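Long-range contacts in oxidoreductase protein (Agrobacterium radiobacter, PDB 5UI9), which probably catalyses NAD-dependent oxidation or reduction of a small hydroxy acid or related polyol, as a member of the GFO/IDH/MocA oxidoreductase family: residues C96-A101 with I176-I181; E125-Q130 with G180-D185; F153-G158 with P242-D247. One frame throughout, in Å; residues are numbered along the deposited sequence.

Contact 1 of 3, residues C96-A101 with I176-I181; sequences CQKPFA and IEDLGI. With NAD (nicotinamide-adenine-dinucleotide), chain C; 8A1 ((2S)-2,3-dihydroxy-2-methylpropanoic acid), chain D.
Lys98, Pro99 and Ile181 bury the most surface where the turn after strand 94-97 meets helix 175-191. The contact joins the NAD-binding Rossmann domain to the C-terminal domain at the ligand pocket. The ammonium group of Lys98 bonds to the helix. Lys98 NZ donates to the backbone O of Asp178 at 2.8 Å, in the carbonyl plane and on a lone pair. Lys98 NZ also forms a salt bridge with Asp178 OD1 (3.2 Å, a weak hydrogen bond). The chain of Lys98 is folded to get there. CG lies between the backbone N and the carbonyl carbon (chi1 42°), and the chain bends again at chi2 and chi3.

Pro99 follows a cis peptide bond. Pro99 CG lies 3.6 Å from Glu177 OE1, and the two side chains run at a slant to one another. Ile181 supplies the apolar side of the contact. Ile181 CD1 meets Pro99 CA at 4.0 Å, while its CG2 branch lies against Lys98 CE. Val326 of helix 316-335 also packs on Ile181.

Both ligands meet here. Lys98 NZ donates to 8A1 O, a carboxylate oxygen of the bound acid, at 2.7 Å. Asp178 takes the two hydroxyls of the acid, O2 on OD1 and O1 on OD2. The backbone O of Lys98 accepts from both hydroxyls of the NAD ribose next to the nicotinamide. Lys98 NZ thus has four acceptors: Asp178 O, weakly Asp178 OD1, the acid O and NAD O2D. Together they fix the ammonium group between cofactor, bound acid and helix.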
loop_
_atom_site.group_PDB
_atom_site.type_symbol
_atom_site.label_atom_id
_atom_site.label_comp_id
_atom_site.label_asym_id
_atom_site.label_seq_id
_atom_site.Cartn_x
_atom_site.Cartn_y
_atom_site.Cartn_z
ATOM N N CYS A 96 0.582 -17.031 26.552
ATOM C CA CYS A 96 1.508 -17.612 25.583
ATOM C C CYS A 96 1.972 -16.565 24.574
ATOM O O CYS A 96 1.158 -15.872 23.970
ATOM C CB CYS A 96 0.842 -18.756 24.845
ATOM S SG CYS A 96 2.013 -19.693 23.848
ATOM N N GLN A 97 3.282 -16.448 24.406
ATOM C CA GLN A 97 3.860 -15.508 23.437
ATOM C C GLN A 97 3.522 -15.855 21.991
ATOM O O GLN A 97 3.162 -16.988 21.676
ATOM C CB GLN A 97 5.388 -15.410 23.609
ATOM C CG GLN A 97 5.850 -14.188 24.394
ATOM C CD GLN A 97 5.675 -12.892 23.625
ATOM O OE1 GLN A 97 5.308 -12.902 22.441
ATOM N NE2 GLN A 97 5.928 -11.765 24.293
ATOM N N LYS A 98 3.642 -14.856 21.118
ATOM C CA LYS A 98 3.588 -15.084 19.672
ATOM C C LYS A 98 4.955 -15.610 19.209
ATOM O O LYS A 98 5.933 -15.472 19.949
ATOM C CB LYS A 98 3.167 -13.835 18.862
ATOM C CG LYS A 98 3.753 -12.472 19.237
ATOM C CD LYS A 98 5.262 -12.321 19.057
ATOM C CE LYS A 98 5.700 -12.455 17.602
ATOM N NZ LYS A 98 7.104 -12.003 17.404
ATOM N N PRO A 99 5.036 -16.274 18.052
ATOM C CA PRO A 99 3.893 -16.861 17.349
ATOM C C PRO A 99 3.191 -17.907 18.227
ATOM O O PRO A 99 3.867 -18.706 18.877
ATOM C CB PRO A 99 4.532 -17.564 16.141
ATOM C CG PRO A 99 5.983 -17.194 16.151
ATOM C CD PRO A 99 6.314 -16.798 17.552
ATOM N N PHE A 100 1.860 -17.891 18.232
ATOM C CA PHE A 100 1.054 -18.754 19.115
ATOM C C PHE A 100 1.503 -20.215 19.021
ATOM O O PHE A 100 1.899 -20.820 20.023
ATOM C CB PHE A 100 -0.436 -18.580 18.755
ATOM C CG PHE A 100 -1.417 -19.267 19.672
ATOM C CD1 PHE A 100 -1.088 -19.693 20.964
ATOM C CD2 PHE A 100 -2.730 -19.422 19.243
ATOM C CE1 PHE A 100 -2.036 -20.306 21.771
ATOM C CE2 PHE A 100 -3.684 -20.023 20.050
ATOM C CZ PHE A 100 -3.337 -20.467 21.315
ATOM N N ALA A 101 1.488 -20.738 17.797
ATOM C CA ALA A 101 1.850 -22.118 17.503
ATOM C C ALA A 101 2.641 -22.198 16.204
ATOM O O ALA A 101 2.820 -21.186 15.516
ATOM C CB ALA A 101 0.590 -22.956 17.390
ATOM N N ILE A 176 6.628 -12.740 8.141
ATOM C CA ILE A 176 5.175 -12.862 8.365
ATOM C C ILE A 176 4.894 -13.498 9.740
ATOM O O ILE A 176 4.074 -12.985 10.517
ATOM C CB ILE A 176 4.428 -13.636 7.248
ATOM C CG1 ILE A 176 4.707 -13.025 5.869
ATOM C CG2 ILE A 176 2.924 -13.635 7.521
ATOM C CD1 ILE A 176 4.007 -13.720 4.719
ATOM N N GLU A 177 5.585 -14.600 10.024
ATOM C CA GLU A 177 5.512 -15.285 11.316
ATOM C C GLU A 177 5.978 -14.411 12.491
ATOM O O GLU A 177 5.370 -14.433 13.552
ATOM C CB GLU A 177 6.355 -16.566 11.273
ATOM C CG GLU A 177 6.309 -17.406 12.542
ATOM C CD GLU A 177 7.212 -18.632 12.501
ATOM O OE1 GLU A 177 7.288 -19.323 13.539
ATOM O OE2 GLU A 177 7.847 -18.909 11.456
ATOM N N ASP A 178 7.055 -13.659 12.304
ATOM C CA ASP A 178 7.634 -12.878 13.392
ATOM C C ASP A 178 6.928 -11.540 13.618
ATOM O O ASP A 178 6.649 -11.157 14.758
ATOM C CB ASP A 178 9.114 -12.607 13.131
ATOM C CG ASP A 178 9.725 -11.688 14.175
ATOM O OD1 ASP A 178 9.559 -11.980 15.382
ATOM O OD2 ASP A 178 10.348 -10.672 13.790
ATOM N N LEU A 179 6.678 -10.823 12.523
ATOM C CA LEU A 179 6.291 -9.416 12.578
ATOM C C LEU A 179 4.936 -9.162 11.929
ATOM O O LEU A 179 4.091 -8.468 12.512
ATOM C CB LEU A 179 7.403 -8.580 11.933
ATOM C CG LEU A 179 7.268 -7.062 11.787
ATOM C CD1 LEU A 179 6.435 -6.679 10.572
ATOM C CD2 LEU A 179 6.740 -6.407 13.058
ATOM N N GLY A 180 4.731 -9.715 10.728
ATOM C CA GLY A 180 3.444 -9.651 10.028
ATOM C C GLY A 180 2.281 -10.121 10.881
ATOM O O GLY A 180 1.171 -9.601 10.774
ATOM N N ILE A 181 2.544 -11.111 11.730
ATOM C CA ILE A 181 1.583 -11.580 12.715
ATOM C C ILE A 181 1.004 -10.419 13.548
ATOM O O ILE A 181 -0.197 -10.385 13.798
ATOM C CB ILE A 181 2.215 -12.690 13.594
ATOM C CG1 ILE A 181 1.148 -13.496 14.335
ATOM C CG2 ILE A 181 3.252 -12.132 14.564
ATOM C CD1 ILE A 181 1.658 -14.858 14.766
HETATM P PA NAD C . 15.093 -16.319 23.427
HETATM O O1A NAD C . 15.683 -17.505 22.695
HETATM O O2A NAD C . 15.953 -15.129 23.754
HETATM O O5B NAD C . 14.440 -16.844 24.790
HETATM C C5B NAD C . 13.792 -18.105 24.903
HETATM C C4B NAD C . 14.196 -18.698 26.243
HETATM O O4B NAD C . 13.348 -19.804 26.531
HETATM C C3B NAD C . 15.625 -19.221 26.246
HETATM O O3B NAD C . 16.322 -18.691 27.383
HETATM C C2B NAD C . 15.496 -20.736 26.305
HETATM O O2B NAD C . 16.536 -21.328 27.084
HETATM C C1B NAD C . 14.133 -20.920 26.950
HETATM N N9A NAD C . 13.367 -22.141 26.605
HETATM C C8A NAD C . 13.088 -22.626 25.379
HETATM N N7A NAD C . 12.325 -23.745 25.482
HETATM C C5A NAD C . 12.093 -23.975 26.788
HETATM C C6A NAD C . 11.364 -24.980 27.607
HETATM N N6A NAD C . 10.701 -26.008 27.035
HETATM N N1A NAD C . 11.380 -24.832 28.953
HETATM C C2A NAD C . 12.033 -23.822 29.564
HETATM N N3A NAD C . 12.711 -22.879 28.881
HETATM C C4A NAD C . 12.775 -22.902 27.522
HETATM O O3 NAD C . 13.793 -15.833 22.617
HETATM P PN NAD C . 13.193 -14.335 22.695
HETATM O O1N NAD C . 13.914 -13.439 21.718
HETATM O O2N NAD C . 13.089 -13.912 24.138
HETATM O O5D NAD C . 11.744 -14.622 22.087
HETATM C C5D NAD C . 10.852 -15.498 22.763
HETATM C C4D NAD C . 9.469 -15.317 22.168
HETATM O O4D NAD C . 9.065 -13.958 22.361
HETATM C C3D NAD C . 9.446 -15.598 20.673
HETATM O O3D NAD C . 8.343 -16.454 20.354
HETATM C C2D NAD C . 9.299 -14.231 20.027
HETATM O O2D NAD C . 8.505 -14.252 18.841
HETATM C C1D NAD C . 8.618 -13.411 21.122
HETATM N N1N NAD C . 8.863 -11.957 21.083
HETATM C C2N NAD C . 7.792 -11.158 21.237
HETATM C C3N NAD C . 7.892 -9.775 21.223
HETATM C C7N NAD C . 6.639 -8.962 21.401
HETATM O O7N NAD C . 5.752 -9.388 22.137
HETATM N N7N NAD C . 6.501 -7.794 20.769
HETATM C C4N NAD C . 9.152 -9.203 21.041
HETATM C C5N NAD C . 10.261 -10.037 20.886
HETATM C C6N NAD C . 10.094 -11.422 20.919
HETATM O OXT 8A1 D . 8.198 -7.349 18.533
HETATM C C 8A1 D . 8.363 -8.453 17.959
HETATM O O 8A1 D . 7.549 -9.395 18.073
HETATM C CA 8A1 D . 9.577 -8.655 17.089
HETATM C CB 8A1 D . 9.144 -8.329 15.660
HETATM O O1 8A1 D . 10.259 -8.297 14.763
HETATM O O2 8A1 D . 10.020 -10.019 17.179
HETATM C C3 8A1 D . 10.722 -7.759 17.565
#

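Contact 2 of 3, residues E125-Q130 with G180-D185; sequences ENFRWQ and GIHTLD. With NAD (nicotinamide-adenine-dinucleotide), chain C; 8A1 ((2S)-2,3-dihydroxy-2-methylpropanoic acid), chain D.
His182 and Phe127 stack where the loop after the last strand of the Rossmann sheet, 121-124, meets helix 175-191 of the C-terminal domain. This is the seam of the two-domain GFO/IDH/MocA fold, and both ligands lie beside it.

The aromatic contact is an offset stack. The ring centroids are 3.8 Å apart and the planes are 11° from parallel. Phe127 CD1 sits over the centre of the imidazole. His182 CB adds a CH-pi contact over the same phenyl ring.

Hydrogen bonds fix the imidazole at both nitrogens. His182 ND1 donates to Glu125 OE2 at 2.6 Å and 173°, almost in the ring plane and on the syn lone pair. NE2 donates to the carboxylate O of the bound acid, also at the ring edge. Glu125 is therefore a second-shell residue that sets the rotation of a ligand-binding histidine. Beside them Asn126 pairs with the nicotinamide amide: Asn126 OD1 accepts from NAD N7N at 3.1 Å, and its ND2 gives a weak bond to O7N as well as a bond to His124.

The salt bridge lies on the other side of Glu125. Arg128 grips Asp185 side-on, with NE on OD2 at 2.8 Å and NH2 on OD1. A bend at chi3 (72°) brings the guanidinium round to the carboxylate. Asp185 OD1 is also hydrogen-bonded to Thr322, and Arg128 NH1 to Ser313.

Glu125 and Asp185 bring like charges close together. A bridging water probably eases this: it donates to Glu125 OE2 at 2.6 Å and to Asp185 OD2 at 2.7 Å, and accepts from the backbone N of Arg128.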
loop_
_atom_site.group_PDB
_atom_site.type_symbol
_atom_site.label_atom_id
_atom_site.label_comp_id
_atom_site.label_asym_id
_atom_site.label_seq_id
_atom_site.Cartn_x
_atom_site.Cartn_y
_atom_site.Cartn_z
ATOM N N GLU A 125 -0.059 -10.804 22.491
ATOM C CA GLU A 125 -0.029 -10.097 21.225
ATOM C C GLU A 125 -0.177 -8.603 21.539
ATOM O O GLU A 125 -1.298 -8.096 21.671
ATOM C CB GLU A 125 -1.158 -10.630 20.331
ATOM C CG GLU A 125 -1.300 -9.954 18.978
ATOM C CD GLU A 125 0.033 -9.725 18.283
ATOM O OE1 GLU A 125 0.686 -10.717 17.890
ATOM O OE2 GLU A 125 0.425 -8.548 18.160
ATOM N N ASN A 126 0.965 -7.917 21.667
ATOM C CA ASN A 126 1.015 -6.599 22.333
ATOM C C ASN A 126 0.978 -5.368 21.412
ATOM O O ASN A 126 0.856 -4.243 21.899
ATOM C CB ASN A 126 2.186 -6.520 23.358
ATOM C CG ASN A 126 3.567 -6.763 22.747
ATOM O OD1 ASN A 126 3.820 -6.465 21.582
ATOM N ND2 ASN A 126 4.479 -7.298 23.554
ATOM N N PHE A 127 1.036 -5.570 20.095
ATOM C CA PHE A 127 1.072 -4.435 19.146
ATOM C C PHE A 127 -0.224 -3.635 19.160
ATOM O O PHE A 127 -0.180 -2.411 19.222
ATOM C CB PHE A 127 1.431 -4.889 17.726
ATOM C CG PHE A 127 2.902 -4.841 17.434
ATOM C CD1 PHE A 127 3.806 -5.494 18.254
ATOM C CD2 PHE A 127 3.389 -4.141 16.326
ATOM C CE1 PHE A 127 5.167 -5.445 17.992
ATOM C CE2 PHE A 127 4.747 -4.100 16.052
ATOM C CZ PHE A 127 5.640 -4.743 16.885
ATOM N N ARG A 128 -1.372 -4.316 19.173
ATOM C CA ARG A 128 -2.667 -3.628 19.313
ATOM C C ARG A 128 -2.818 -2.853 20.637
ATOM O O ARG A 128 -3.659 -1.957 20.735
ATOM C CB ARG A 128 -3.841 -4.600 19.141
ATOM C CG ARG A 128 -4.023 -5.604 20.285
ATOM C CD ARG A 128 -5.428 -6.168 20.311
ATOM N NE ARG A 128 -5.666 -7.091 19.205
ATOM C CZ ARG A 128 -6.792 -7.776 19.013
ATOM N NH1 ARG A 128 -7.816 -7.659 19.853
ATOM N NH2 ARG A 128 -6.890 -8.604 17.983
ATOM N N TRP A 129 -2.021 -3.214 21.643
ATOM C CA TRP A 129 -1.989 -2.511 22.935
ATOM C C TRP A 129 -1.043 -1.302 23.001
ATOM O O TRP A 129 -0.962 -0.650 24.039
ATOM C CB TRP A 129 -1.683 -3.508 24.071
ATOM C CG TRP A 129 -2.833 -4.397 24.364
ATOM C CD1 TRP A 129 -3.021 -5.681 23.936
ATOM C CD2 TRP A 129 -3.991 -4.051 25.131
ATOM N NE1 TRP A 129 -4.222 -6.158 24.402
ATOM C CE2 TRP A 129 -4.840 -5.178 25.136
ATOM C CE3 TRP A 129 -4.396 -2.891 25.811
ATOM C CZ2 TRP A 129 -6.071 -5.188 25.804
ATOM C CZ3 TRP A 129 -5.622 -2.898 26.480
ATOM C CH2 TRP A 129 -6.445 -4.041 26.469
ATOM N N GLN A 130 -0.349 -0.990 21.902
ATOM C CA GLN A 130 0.455 0.228 21.804
ATOM C C GLN A 130 -0.469 1.450 21.803
ATOM O O GLN A 130 -1.530 1.435 21.173
ATOM C CB GLN A 130 1.293 0.239 20.513
ATOM C CG GLN A 130 2.400 -0.808 20.440
ATOM C CD GLN A 130 3.018 -0.948 19.046
ATOM O OE1 GLN A 130 3.814 -1.868 18.795
ATOM N NE2 GLN A 130 2.653 -0.045 18.135
ATOM N N GLY A 180 4.731 -9.715 10.728
ATOM C CA GLY A 180 3.444 -9.651 10.028
ATOM C C GLY A 180 2.281 -10.121 10.881
ATOM O O GLY A 180 1.171 -9.601 10.774
ATOM N N ILE A 181 2.544 -11.111 11.730
ATOM C CA ILE A 181 1.583 -11.580 12.715
ATOM C C ILE A 181 1.004 -10.419 13.548
ATOM O O ILE A 181 -0.197 -10.385 13.798
ATOM C CB ILE A 181 2.215 -12.690 13.594
ATOM C CG1 ILE A 181 1.148 -13.496 14.335
ATOM C CG2 ILE A 181 3.252 -12.132 14.564
ATOM C CD1 ILE A 181 1.658 -14.858 14.766
ATOM N N HIS A 182 1.850 -9.459 13.931
ATOM C CA HIS A 182 1.402 -8.250 14.614
ATOM C C HIS A 182 0.590 -7.347 13.697
ATOM O O HIS A 182 -0.481 -6.871 14.077
ATOM C CB HIS A 182 2.577 -7.402 15.124
ATOM C CG HIS A 182 3.429 -8.064 16.161
ATOM N ND1 HIS A 182 2.934 -8.496 17.375
ATOM C CD2 HIS A 182 4.760 -8.305 16.189
ATOM C CE1 HIS A 182 3.923 -8.999 18.092
ATOM N NE2 HIS A 182 5.039 -8.904 17.393
ATOM N N THR A 183 1.129 -7.071 12.509
ATOM C CA THR A 183 0.510 -6.113 11.590
ATOM C C THR A 183 -0.863 -6.602 11.111
ATOM O O THR A 183 -1.798 -5.812 10.964
ATOM C CB THR A 183 1.408 -5.847 10.363
ATOM O OG1 THR A 183 2.787 -5.879 10.747
ATOM C CG2 THR A 183 1.093 -4.496 9.756
ATOM N N LEU A 184 -0.955 -7.904 10.852
ATOM C CA LEU A 184 -2.222 -8.562 10.520
ATOM C C LEU A 184 -3.225 -8.518 11.675
ATOM O O LEU A 184 -4.432 -8.369 11.450
ATOM C CB LEU A 184 -1.974 -10.020 10.109
ATOM C CG LEU A 184 -1.243 -10.207 8.776
ATOM C CD1 LEU A 184 -0.705 -11.626 8.654
ATOM C CD2 LEU A 184 -2.156 -9.865 7.604
ATOM N N ASP A 185 -2.727 -8.651 12.902
ATOM C CA ASP A 185 -3.579 -8.525 14.087
ATOM C C ASP A 185 -4.132 -7.108 14.193
ATOM O O ASP A 185 -5.305 -6.929 14.530
ATOM C CB ASP A 185 -2.822 -8.863 15.374
ATOM C CG ASP A 185 -3.748 -8.972 16.571
ATOM O OD1 ASP A 185 -4.462 -9.992 16.666
ATOM O OD2 ASP A 185 -3.794 -8.024 17.390
HETATM P PA NAD C . 15.093 -16.319 23.427
HETATM O O1A NAD C . 15.683 -17.505 22.695
HETATM O O2A NAD C . 15.953 -15.129 23.754
HETATM O O5B NAD C . 14.440 -16.844 24.790
HETATM C C5B NAD C . 13.792 -18.105 24.903
HETATM C C4B NAD C . 14.196 -18.698 26.243
HETATM O O4B NAD C . 13.348 -19.804 26.531
HETATM C C3B NAD C . 15.625 -19.221 26.246
HETATM O O3B NAD C . 16.322 -18.691 27.383
HETATM C C2B NAD C . 15.496 -20.736 26.305
HETATM O O2B NAD C . 16.536 -21.328 27.084
HETATM C C1B NAD C . 14.133 -20.920 26.950
HETATM N N9A NAD C . 13.367 -22.141 26.605
HETATM C C8A NAD C . 13.088 -22.626 25.379
HETATM N N7A NAD C . 12.325 -23.745 25.482
HETATM C C5A NAD C . 12.093 -23.975 26.788
HETATM C C6A NAD C . 11.364 -24.980 27.607
HETATM N N6A NAD C . 10.701 -26.008 27.035
HETATM N N1A NAD C . 11.380 -24.832 28.953
HETATM C C2A NAD C . 12.033 -23.822 29.564
HETATM N N3A NAD C . 12.711 -22.879 28.881
HETATM C C4A NAD C . 12.775 -22.902 27.522
HETATM O O3 NAD C . 13.793 -15.833 22.617
HETATM P PN NAD C . 13.193 -14.335 22.695
HETATM O O1N NAD C . 13.914 -13.439 21.718
HETATM O O2N NAD C . 13.089 -13.912 24.138
HETATM O O5D NAD C . 11.744 -14.622 22.087
HETATM C C5D NAD C . 10.852 -15.498 22.763
HETATM C C4D NAD C . 9.469 -15.317 22.168
HETATM O O4D NAD C . 9.065 -13.958 22.361
HETATM C C3D NAD C . 9.446 -15.598 20.673
HETATM O O3D NAD C . 8.343 -16.454 20.354
HETATM C C2D NAD C . 9.299 -14.231 20.027
HETATM O O2D NAD C . 8.505 -14.252 18.841
HETATM C C1D NAD C . 8.618 -13.411 21.122
HETATM N N1N NAD C . 8.863 -11.957 21.083
HETATM C C2N NAD C . 7.792 -11.158 21.237
HETATM C C3N NAD C . 7.892 -9.775 21.223
HETATM C C7N NAD C . 6.639 -8.962 21.401
HETATM O O7N NAD C . 5.752 -9.388 22.137
HETATM N N7N NAD C . 6.501 -7.794 20.769
HETATM C C4N NAD C . 9.152 -9.203 21.041
HETATM C C5N NAD C . 10.261 -10.037 20.886
HETATM C C6N NAD C . 10.094 -11.422 20.919
HETATM O OXT 8A1 D . 8.198 -7.349 18.533
HETATM C C 8A1 D . 8.363 -8.453 17.959
HETATM O O 8A1 D . 7.549 -9.395 18.073
HETATM C CA 8A1 D . 9.577 -8.655 17.089
HETATM C CB 8A1 D . 9.144 -8.329 15.660
HETATM O O1 8A1 D . 10.259 -8.297 14.763
HETATM O O2 8A1 D . 10.020 -10.019 17.179
HETATM C C3 8A1 D . 10.722 -7.759 17.565
HETATM O O HOH W 1 -1.464 -6.759 17.796
#

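Contact 3 of 3, residues F153-G158 with P242-D247; sequences FSFRSG and PETLID
Phe155 and Thr244 face each other at the end of an antiparallel strand pair in the large mixed sheet of the C-terminal domain. Strands 148-156 and 245-250 are neighbours in it. The axes of 153-156 and 245-247 approach to 4.9 Å, with N-to-C directions 156° apart.

The Phe155 side chain can be followed outward. CB lies beside Thr183 of helix 175-191. CG is anti to the backbone N (chi1 -174°), which carries the ring out along the loop 242-244. CD1 meets Leu179 of the same helix. On the other rim, Phe155 CD2 has Thr244 OG1 at its edge, 3.6 Å away and in the ring plane. Phe155 CE2 comes to Pro242 O at 3.4 Å. It also touches Pro242 CB and packs on Phe127 CE2. CZ, the tip, lies near Pro242 CA.

Further along, Phe153 and Ile246 form a non-hydrogen-bonded pair. Phe153 CD2 packs on Ile246 CG1 at 3.8 Å, and Ile186 and Ala187 of helix 175-191 touch the same ring. Ser154 points to the other face, with Leu245, and its OG binds Asp229.

Arg156 makes two salt bridges, NE to Asp249 of the second subunit and NH1 to Asp229 of its own chain. The strands are joined at the hydrogen-bonded pair: Ser154 N donates to Leu245 O at 2.9 Å, and Leu245 N to Ser154 O at 2.8 Å.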
loop_
_atom_site.group_PDB
_atom_site.type_symbol
_atom_site.label_atom_id
_atom_site.label_comp_id
_atom_site.label_asym_id
_atom_site.label_seq_id
_atom_site.Cartn_x
_atom_site.Cartn_y
_atom_site.Cartn_z
ATOM N N PHE A 153 -1.669 -0.655 6.560
ATOM C CA PHE A 153 -0.938 -0.911 7.791
ATOM C C PHE A 153 0.476 -1.322 7.387
ATOM O O PHE A 153 0.656 -2.356 6.753
ATOM C CB PHE A 153 -1.619 -2.035 8.578
ATOM C CG PHE A 153 -3.083 -1.796 8.826
ATOM C CD1 PHE A 153 -4.036 -2.157 7.867
ATOM C CD2 PHE A 153 -3.515 -1.201 10.007
ATOM C CE1 PHE A 153 -5.385 -1.923 8.085
ATOM C CE2 PHE A 153 -4.866 -0.963 10.227
ATOM C CZ PHE A 153 -5.801 -1.324 9.264
ATOM N N SER A 154 1.468 -0.524 7.772
ATOM C CA SER A 154 2.817 -0.615 7.207
ATOM C C SER A 154 3.881 -0.622 8.305
ATOM O O SER A 154 3.875 0.233 9.181
ATOM C CB SER A 154 3.052 0.567 6.262
ATOM O OG SER A 154 4.296 0.459 5.594
ATOM N N PHE A 155 4.777 -1.605 8.257
ATOM C CA PHE A 155 5.922 -1.684 9.163
ATOM C C PHE A 155 7.120 -1.966 8.275
ATOM O O PHE A 155 7.341 -3.114 7.872
ATOM C CB PHE A 155 5.701 -2.798 10.197
ATOM C CG PHE A 155 6.764 -2.876 11.276
ATOM C CD1 PHE A 155 8.005 -3.456 11.028
ATOM C CD2 PHE A 155 6.492 -2.430 12.569
ATOM C CE1 PHE A 155 8.967 -3.541 12.025
ATOM C CE2 PHE A 155 7.449 -2.519 13.568
ATOM C CZ PHE A 155 8.688 -3.076 13.294
ATOM N N ARG A 156 7.856 -0.911 7.934
ATOM C CA ARG A 156 9.015 -1.011 7.043
ATOM C C ARG A 156 10.213 -0.460 7.799
ATOM O O ARG A 156 10.208 0.698 8.210
ATOM C CB ARG A 156 8.791 -0.234 5.743
ATOM C CG ARG A 156 7.473 -0.545 5.046
ATOM C CD ARG A 156 7.459 -0.021 3.610
ATOM N NE ARG A 156 8.238 -0.899 2.726
ATOM C CZ ARG A 156 7.834 -2.083 2.267
ATOM N NH1 ARG A 156 6.640 -2.585 2.592
ATOM N NH2 ARG A 156 8.644 -2.793 1.482
ATOM N N SER A 157 11.218 -1.310 7.981
ATOM C CA SER A 157 12.324 -1.063 8.898
ATOM C C SER A 157 13.623 -1.618 8.338
ATOM O O SER A 157 13.609 -2.530 7.510
ATOM C CB SER A 157 12.034 -1.745 10.237
ATOM O OG SER A 157 13.090 -1.538 11.151
ATOM N N GLY A 158 14.732 -1.034 8.781
ATOM C CA GLY A 158 16.072 -1.582 8.565
ATOM C C GLY A 158 16.778 -1.895 9.877
ATOM O O GLY A 158 18.000 -1.992 9.907
ATOM N N PRO A 242 9.904 0.893 16.394
ATOM C CA PRO A 242 9.020 -0.175 15.917
ATOM C C PRO A 242 7.625 0.362 15.575
ATOM O O PRO A 242 6.598 -0.217 15.978
ATOM C CB PRO A 242 8.944 -1.078 17.148
ATOM C CG PRO A 242 8.915 -0.095 18.278
ATOM C CD PRO A 242 9.677 1.135 17.829
ATOM N N GLU A 243 7.584 1.470 14.845
ATOM C CA GLU A 243 6.328 2.127 14.526
ATOM C C GLU A 243 5.635 1.466 13.346
ATOM O O GLU A 243 6.263 1.209 12.313
ATOM C CB GLU A 243 6.560 3.596 14.179
ATOM C CG GLU A 243 7.120 4.422 15.314
ATOM C CD GLU A 243 7.634 5.765 14.839
ATOM O OE1 GLU A 243 8.773 6.133 15.183
ATOM O OE2 GLU A 243 6.913 6.448 14.092
ATOM N N THR A 244 4.334 1.227 13.505
ATOM C CA THR A 244 3.451 0.828 12.420
ATOM C C THR A 244 2.690 2.071 11.933
ATOM O O THR A 244 1.997 2.727 12.722
ATOM C CB THR A 244 2.448 -0.249 12.889
ATOM O OG1 THR A 244 3.157 -1.398 13.383
ATOM C CG2 THR A 244 1.521 -0.673 11.741
ATOM N N LEU A 245 2.826 2.390 10.643
ATOM C CA LEU A 245 2.158 3.540 10.040
ATOM C C LEU A 245 0.803 3.102 9.491
ATOM O O LEU A 245 0.683 2.027 8.911
ATOM C CB LEU A 245 3.031 4.152 8.932
ATOM C CG LEU A 245 4.488 4.407 9.346
ATOM C CD1 LEU A 245 5.246 5.130 8.240
ATOM C CD2 LEU A 245 4.571 5.184 10.660
ATOM N N ILE A 246 -0.217 3.929 9.685
ATOM C CA ILE A 246 -1.590 3.528 9.393
ATOM C C ILE A 246 -2.355 4.626 8.662
ATOM O O ILE A 246 -2.400 5.773 9.119
ATOM C CB ILE A 246 -2.344 3.096 10.677
ATOM C CG1 ILE A 246 -1.653 1.875 11.307
ATOM C CG2 ILE A 246 -3.803 2.766 10.354
ATOM C CD1 ILE A 246 -2.234 1.423 12.623
ATOM N N ASP A 247 -2.931 4.259 7.515
ATOM C CA ASP A 247 -3.871 5.104 6.783
ATOM C C ASP A 247 -5.221 4.414 6.837
ATOM O O ASP A 247 -5.291 3.212 6.613
ATOM C CB ASP A 247 -3.465 5.256 5.311
ATOM C CG ASP A 247 -2.063 5.834 5.122
ATOM O OD1 ASP A 247 -1.410 6.244 6.105
ATOM O OD2 ASP A 247 -1.614 5.866 3.964
HETATM O O HOH W 2 7.090 1.707 9.574
#

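Contacts 1 and 2 are neighbours, with centres about 9 Å apart. Both use helix 175-191, share Gly180 and Ile181, and touch NAD and the bound acid. Their first segments lie at the C-terminal ends of adjacent strands, 94-97 and 121-124, of the Rossmann sheet, so the helix meets the cofactor domain twice. Contact 3 lies in the mixed sheet, about 17 Å from contact 1 and 11 Å from contact 2, centre to centre. The helix still joins it: Leu179 and Thr183 pack on Phe155 and Phe153. Along the chain the order is 96-101, 125-130, 153-158, 176-185, then 242-247. Contact 3 therefore crosses the other two, and one helix links ligand pocket and sheet.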